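Local coordinates for cellulose synthase 1 (PDB 4I86), which is the regulatory, cyclic di-GMP-binding PilZ domain of a bacterial cellulose synthase, built as a small antiparallel beta-barrel followed by a C-terminal helix, at residues Val32-Ser37 and Asn79-Phe84; Met45-Lys50 and Ala72-Ala77. All blocks are in the same frame, centred on the assembly; numbering follows the deposited sequence.

Contact 1 of 2, residues Val32-Ser37 and Asn79-Phe84; sequences VTEDLS and NGRGIF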
loop_
_atom_site.group_PDB
_atom_site.type_symbol
_atom_site.label_atom_id
_atom_site.label_comp_id
_atom_site.label_asym_id
_atom_site.label_seq_id
_atom_site.Cartn_x
_atom_site.Cartn_y
_atom_site.Cartn_z
ATOM N N VAL A 32 -6.491 -1.809 -7.840
ATOM C CA VAL A 32 -7.365 -1.191 -6.853
ATOM C C VAL A 32 -7.179 -1.874 -5.510
ATOM O O VAL A 32 -6.844 -3.060 -5.442
ATOM C CB VAL A 32 -8.875 -1.229 -7.242
ATOM C CG1 VAL A 32 -9.156 -0.339 -8.446
ATOM C CG2 VAL A 32 -9.334 -2.662 -7.494
ATOM N N THR A 33 -7.415 -1.130 -4.439
ATOM C CA THR A 33 -7.239 -1.687 -3.108
ATOM C C THR A 33 -8.380 -2.643 -2.775
ATOM O O THR A 33 -9.462 -2.561 -3.362
ATOM C CB THR A 33 -7.180 -0.589 -2.047
ATOM O OG1 THR A 33 -8.433 0.119 -2.025
ATOM C CG2 THR A 33 -6.037 0.371 -2.365
ATOM N N GLU A 34 -8.132 -3.533 -1.819
ATOM C CA GLU A 34 -9.183 -4.393 -1.281
ATOM C C GLU A 34 -9.427 -4.021 0.178
ATOM O O GLU A 34 -10.566 -3.846 0.619
ATOM C CB GLU A 34 -8.772 -5.859 -1.407
ATOM C CG GLU A 34 -8.645 -6.329 -2.850
ATOM C CD GLU A 34 -8.022 -7.705 -2.957
ATOM O OE1 GLU A 34 -7.956 -8.400 -1.921
ATOM O OE2 GLU A 34 -7.591 -8.084 -4.068
ATOM N N ASP A 35 -8.341 -3.878 0.927
ATOM C CA ASP A 35 -8.444 -3.384 2.287
ATOM C C ASP A 35 -7.184 -2.616 2.634
ATOM O O ASP A 35 -6.132 -2.814 2.018
ATOM C CB ASP A 35 -8.617 -4.536 3.263
ATOM C CG ASP A 35 -7.357 -5.361 3.398
ATOM O OD1 ASP A 35 -7.269 -6.396 2.714
ATOM O OD2 ASP A 35 -6.447 -4.969 4.168
ATOM N N LEU A 36 -7.299 -1.731 3.614
ATOM C CA LEU A 36 -6.164 -0.966 4.101
ATOM C C LEU A 36 -6.186 -1.102 5.606
ATOM O O LEU A 36 -7.247 -1.220 6.196
ATOM C CB LEU A 36 -6.294 0.508 3.703
ATOM C CG LEU A 36 -6.146 0.747 2.196
ATOM C CD1 LEU A 36 -6.614 2.120 1.803
ATOM C CD2 LEU A 36 -4.709 0.578 1.789
ATOM N N SER A 37 -5.013 -1.110 6.224
ATOM C CA SER A 37 -4.926 -1.116 7.675
ATOM C C SER A 37 -3.740 -0.265 8.091
ATOM O O SER A 37 -2.963 0.198 7.239
ATOM C CB SER A 37 -4.741 -2.546 8.193
ATOM O OG SER A 37 -3.604 -3.125 7.582
ATOM N N ASN A 79 -1.310 -13.193 -8.208
ATOM C CA ASN A 79 -2.189 -12.804 -9.318
ATOM C C ASN A 79 -3.596 -12.452 -8.837
ATOM O O ASN A 79 -4.277 -13.258 -8.187
ATOM C CB ASN A 79 -2.230 -13.872 -10.423
ATOM C CG ASN A 79 -3.070 -13.448 -11.620
ATOM O OD1 ASN A 79 -4.281 -13.690 -11.659
ATOM N ND2 ASN A 79 -2.429 -12.823 -12.611
ATOM N N GLY A 80 -4.026 -11.237 -9.162
ATOM C CA GLY A 80 -5.262 -10.702 -8.632
ATOM C C GLY A 80 -5.024 -10.098 -7.261
ATOM O O GLY A 80 -5.860 -9.346 -6.763
ATOM N N ARG A 81 -3.885 -10.415 -6.646
ATOM C CA ARG A 81 -3.644 -9.958 -5.283
ATOM C C ARG A 81 -2.180 -9.658 -4.950
ATOM O O ARG A 81 -1.303 -10.493 -5.146
ATOM C CB ARG A 81 -4.224 -10.967 -4.278
ATOM C CG ARG A 81 -3.931 -10.654 -2.821
ATOM C CD ARG A 81 -5.191 -10.341 -2.032
ATOM N NE ARG A 81 -5.368 -11.276 -0.920
ATOM C CZ ARG A 81 -6.443 -12.038 -0.753
ATOM N NH1 ARG A 81 -7.445 -11.956 -1.620
ATOM N NH2 ARG A 81 -6.524 -12.871 0.278
ATOM N N GLY A 82 -1.937 -8.450 -4.445
ATOM C CA GLY A 82 -0.644 -8.087 -3.886
ATOM C C GLY A 82 -0.833 -7.687 -2.428
ATOM O O GLY A 82 -1.762 -6.935 -2.102
ATOM N N ILE A 83 0.023 -8.205 -1.545
ATOM C CA ILE A 83 -0.054 -7.869 -0.118
ATOM C C ILE A 83 1.151 -7.038 0.294
ATOM O O ILE A 83 2.300 -7.399 0.004
ATOM C CB ILE A 83 -0.112 -9.117 0.798
ATOM C CG1 ILE A 83 -1.238 -10.067 0.365
ATOM C CG2 ILE A 83 -0.240 -8.686 2.274
ATOM C CD1 ILE A 83 -2.632 -9.460 0.412
ATOM N N PHE A 84 0.893 -5.940 1.001
ATOM C CA PHE A 84 1.971 -5.023 1.372
ATOM C C PHE A 84 1.972 -4.724 2.867
ATOM O O PHE A 84 0.946 -4.825 3.530
ATOM C CB PHE A 84 1.821 -3.698 0.611
ATOM C CG PHE A 84 1.783 -3.847 -0.889
ATOM C CD1 PHE A 84 2.906 -3.581 -1.652
ATOM C CD2 PHE A 84 0.618 -4.244 -1.534
ATOM C CE1 PHE A 84 2.878 -3.717 -3.032
ATOM C CE2 PHE A 84 0.586 -4.381 -2.918
ATOM C CZ PHE A 84 1.716 -4.118 -3.660
#
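E34 and R81 meet at the surface through one carboxylate oxygen and the bend of the arginine chain. The closer part is the approach of E34 OE1 to the methylene R81 CD at 3.4 Å, with the two side chains crossing nearly perpendicularly. From there the guanidinium is reached only loosely: E34 OE1 lies 3.6 Å from R81 NH1, a long salt bridge. The oxygen sits well out of the guanidinium plane, so no N-H points at it and the attraction is between charges alone. Carboxylate and guanidinium planes stand 89° apart. In R81 the turn at chi2 (115°) sets CD beside E34 OE1, and chi3 then directs NE and the guanidinium, so that CD comes nearest the carboxylate. Across this contact OE2 makes no bond: E34 OE2 and G80 O, 3.4 Å apart, are two acceptors close together; E34 also touches K44. Backbones stay apart, the nearest pair being E34 CA and R81 CA at 8.8 Å, and only 98 Å² is buried; R81 itself is exposed and touches a crystal neighbour. E34 and D35 both pair with A42 of strand 40-44, a classic beta bulge. D35, S37 and G40 fit the D-x-S-x-x-G signature of PilZ domains, S37 OG accepting hydrogen bonds from G39 N and G40 N, with R11 touching D35 and S37, as in the cyclic di-GMP site of this family.

Contact 2 of 2, residues Met45-Lys50 and Ala72-Ala77; sequences MSWPAK and ARIIRA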
loop_
_atom_site.group_PDB
_atom_site.type_symbol
_atom_site.label_atom_id
_atom_site.label_comp_id
_atom_site.label_asym_id
_atom_site.label_seq_id
_atom_site.Cartn_x
_atom_site.Cartn_y
_atom_site.Cartn_z
ATOM N N MET A 45 -4.244 -6.682 -8.080
ATOM C CA MET A 45 -3.186 -6.288 -8.991
ATOM C C MET A 45 -2.409 -7.507 -9.462
ATOM O O MET A 45 -2.491 -8.573 -8.848
ATOM C CB MET A 45 -2.231 -5.318 -8.286
ATOM C CG MET A 45 -1.548 -5.912 -7.061
ATOM S SD MET A 45 -0.178 -4.898 -6.464
ATOM C CE MET A 45 1.233 -5.818 -7.070
ATOM N N SER A 46 -1.641 -7.340 -10.535
ATOM C CA SER A 46 -0.799 -8.415 -11.050
ATOM C C SER A 46 0.666 -7.995 -11.116
ATOM O O SER A 46 1.045 -7.154 -11.935
ATOM C CB SER A 46 -1.292 -8.877 -12.427
ATOM O OG SER A 46 -2.678 -9.206 -12.387
ATOM N N TRP A 47 1.478 -8.590 -10.242
ATOM C CA TRP A 47 2.918 -8.326 -10.163
ATOM C C TRP A 47 3.679 -9.230 -11.142
ATOM O O TRP A 47 3.556 -10.458 -11.079
ATOM C CB TRP A 47 3.397 -8.560 -8.723
ATOM C CG TRP A 47 4.751 -7.989 -8.371
ATOM C CD1 TRP A 47 5.891 -8.690 -8.103
ATOM C CD2 TRP A 47 5.093 -6.598 -8.226
ATOM N NE1 TRP A 47 6.923 -7.825 -7.812
ATOM C CE2 TRP A 47 6.459 -6.538 -7.875
ATOM C CE3 TRP A 47 4.376 -5.402 -8.357
ATOM C CZ2 TRP A 47 7.122 -5.327 -7.654
ATOM C CZ3 TRP A 47 5.037 -4.202 -8.142
ATOM C CH2 TRP A 47 6.393 -4.174 -7.792
ATOM N N PRO A 48 4.477 -8.624 -12.041
ATOM C CA PRO A 48 5.116 -9.321 -13.170
ATOM C C PRO A 48 6.472 -9.947 -12.855
ATOM O O PRO A 48 7.355 -9.943 -13.711
ATOM C CB PRO A 48 5.326 -8.196 -14.184
ATOM C CG PRO A 48 5.615 -7.005 -13.309
ATOM C CD PRO A 48 4.714 -7.167 -12.096
ATOM N N ALA A 49 6.648 -10.465 -11.650
ATOM C CA ALA A 49 7.870 -11.175 -11.320
ATOM C C ALA A 49 7.623 -12.051 -10.112
ATOM O O ALA A 49 6.626 -11.884 -9.410
ATOM C CB ALA A 49 9.004 -10.196 -11.053
ATOM N N LYS A 50 8.523 -13.000 -9.883
ATOM C CA LYS A 50 8.435 -13.822 -8.692
ATOM C C LYS A 50 9.133 -13.117 -7.552
ATOM O O LYS A 50 10.243 -12.603 -7.704
ATOM C CB LYS A 50 9.015 -15.219 -8.918
ATOM C CG LYS A 50 7.983 -16.195 -9.458
ATOM C CD LYS A 50 6.694 -16.085 -8.646
ATOM C CE LYS A 50 5.691 -17.171 -9.016
ATOM N NZ LYS A 50 4.452 -17.072 -8.189
ATOM N N ALA A 72 6.623 1.169 1.003
ATOM C CA ALA A 72 6.097 -0.085 1.497
ATOM C C ALA A 72 6.992 -1.218 1.059
ATOM O O ALA A 72 8.017 -1.008 0.401
ATOM C CB ALA A 72 4.656 -0.305 1.021
ATOM N N ARG A 73 6.606 -2.418 1.454
ATOM C CA ARG A 73 7.281 -3.623 1.022
ATOM C C ARG A 73 6.216 -4.582 0.507
ATOM O O ARG A 73 5.262 -4.865 1.225
ATOM C CB ARG A 73 8.071 -4.230 2.197
ATOM C CG ARG A 73 9.517 -3.722 2.282
ATOM C CD ARG A 73 10.307 -4.277 3.457
ATOM N NE ARG A 73 10.086 -3.503 4.678
ATOM C CZ ARG A 73 10.871 -3.540 5.757
ATOM N NH1 ARG A 73 11.957 -4.314 5.780
ATOM N NH2 ARG A 73 10.568 -2.790 6.815
ATOM N N ILE A 74 6.336 -5.043 -0.740
ATOM C CA ILE A 74 5.437 -6.104 -1.183
ATOM C C ILE A 74 5.938 -7.407 -0.559
ATOM O O ILE A 74 7.138 -7.695 -0.577
ATOM C CB ILE A 74 5.286 -6.209 -2.741
ATOM C CG1 ILE A 74 4.201 -7.242 -3.096
ATOM C CG2 ILE A 74 6.615 -6.554 -3.408
ATOM C CD1 ILE A 74 3.615 -7.097 -4.489
ATOM N N ILE A 75 5.033 -8.174 0.041
ATOM C CA ILE A 75 5.462 -9.375 0.751
ATOM C C ILE A 75 4.915 -10.654 0.113
ATOM O O ILE A 75 5.493 -11.727 0.271
ATOM C CB ILE A 75 5.104 -9.319 2.268
ATOM C CG1 ILE A 75 3.600 -9.151 2.476
ATOM C CG2 ILE A 75 5.878 -8.190 2.968
ATOM C CD1 ILE A 75 3.131 -9.452 3.908
ATOM N N ARG A 76 3.800 -10.536 -0.602
ATOM C CA ARG A 76 3.258 -11.659 -1.362
ATOM C C ARG A 76 2.559 -11.171 -2.621
ATOM O O ARG A 76 1.998 -10.074 -2.644
ATOM C CB ARG A 76 2.269 -12.474 -0.522
ATOM C CG ARG A 76 1.952 -13.850 -1.100
ATOM C CD ARG A 76 0.527 -14.278 -0.770
ATOM N NE ARG A 76 -0.458 -13.634 -1.643
ATOM C CZ ARG A 76 -1.287 -14.288 -2.457
ATOM N NH1 ARG A 76 -1.266 -15.616 -2.506
ATOM N NH2 ARG A 76 -2.142 -13.612 -3.216
ATOM N N ALA A 77 2.591 -12.002 -3.662
ATOM C CA ALA A 77 1.890 -11.723 -4.912
ATOM C C ALA A 77 1.290 -13.014 -5.472
ATOM O O ALA A 77 2.012 -13.980 -5.720
ATOM C CB ALA A 77 2.848 -11.095 -5.923
#
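I74 points its CD1 methyl at the indole of W47, and the other contacts are arranged about that methyl. I74 CD1 stands 4.2 Å from the centroid of the five-membered ring of W47 and 19° off the ring normal, a CH-pi contact over the face; its nearest ring atom is W47 CD2 at 4.0 Å. The opposite face is approached by the next residue in the chain, P48 CD lying 3.6 Å above the plane of the W47 ring, so the indole is flanked by I74 CD1 on one face and P48 CD on the other, both toward the rim. W47 reaches this position with CG anti to the backbone N (chi1 -164°), while I74 extends its CG1 branch in the same sense. M45 comes from another direction: its terminal methyl meets the same isoleucine methyl tip to tip, M45 CE to I74 CD1 at 3.7 Å, after a bend at chi3 of -103°. Further along the strand, A77 CB packs against W47 CB at 3.8 Å, oblique to the ring. No hydrogen bond crosses between the segments; these close approaches all join apolar side-chain atoms. V57, V29 and I27 also touch W47, while F84 touches both M45 and I74. The loop following strand 40-44 thus lays hydrophobic residues over one end of strand 66-77, at the edge of the apolar interior of an antiparallel PilZ beta-barrel, with M45 and I74 as the buried part.

The centres of contacts 1 and 2 lie about 10 Å apart, and strands 66-77 and 82-86, which follow each other in the chain, join them as sheet neighbours. Two probable backbone hydrogen bonds make the seam: I83 O to I75 N at 2.8 Å and I83 N to R76 O at 2.9 Å, so that I75 and R76 both face I83 in a classic beta bulge. F84, which lies in segment 79-84 but takes no part in the E34-R81 contact, packs on contact 2, its CZ 3.5 Å from M45 SD and its CE1 3.5 Å from I74 CB. Contact 2 sits at the edge of the apolar interior, whereas contact 1 is polar, at the surface, and adjoins the D-x-S-x-x-G signature through E34.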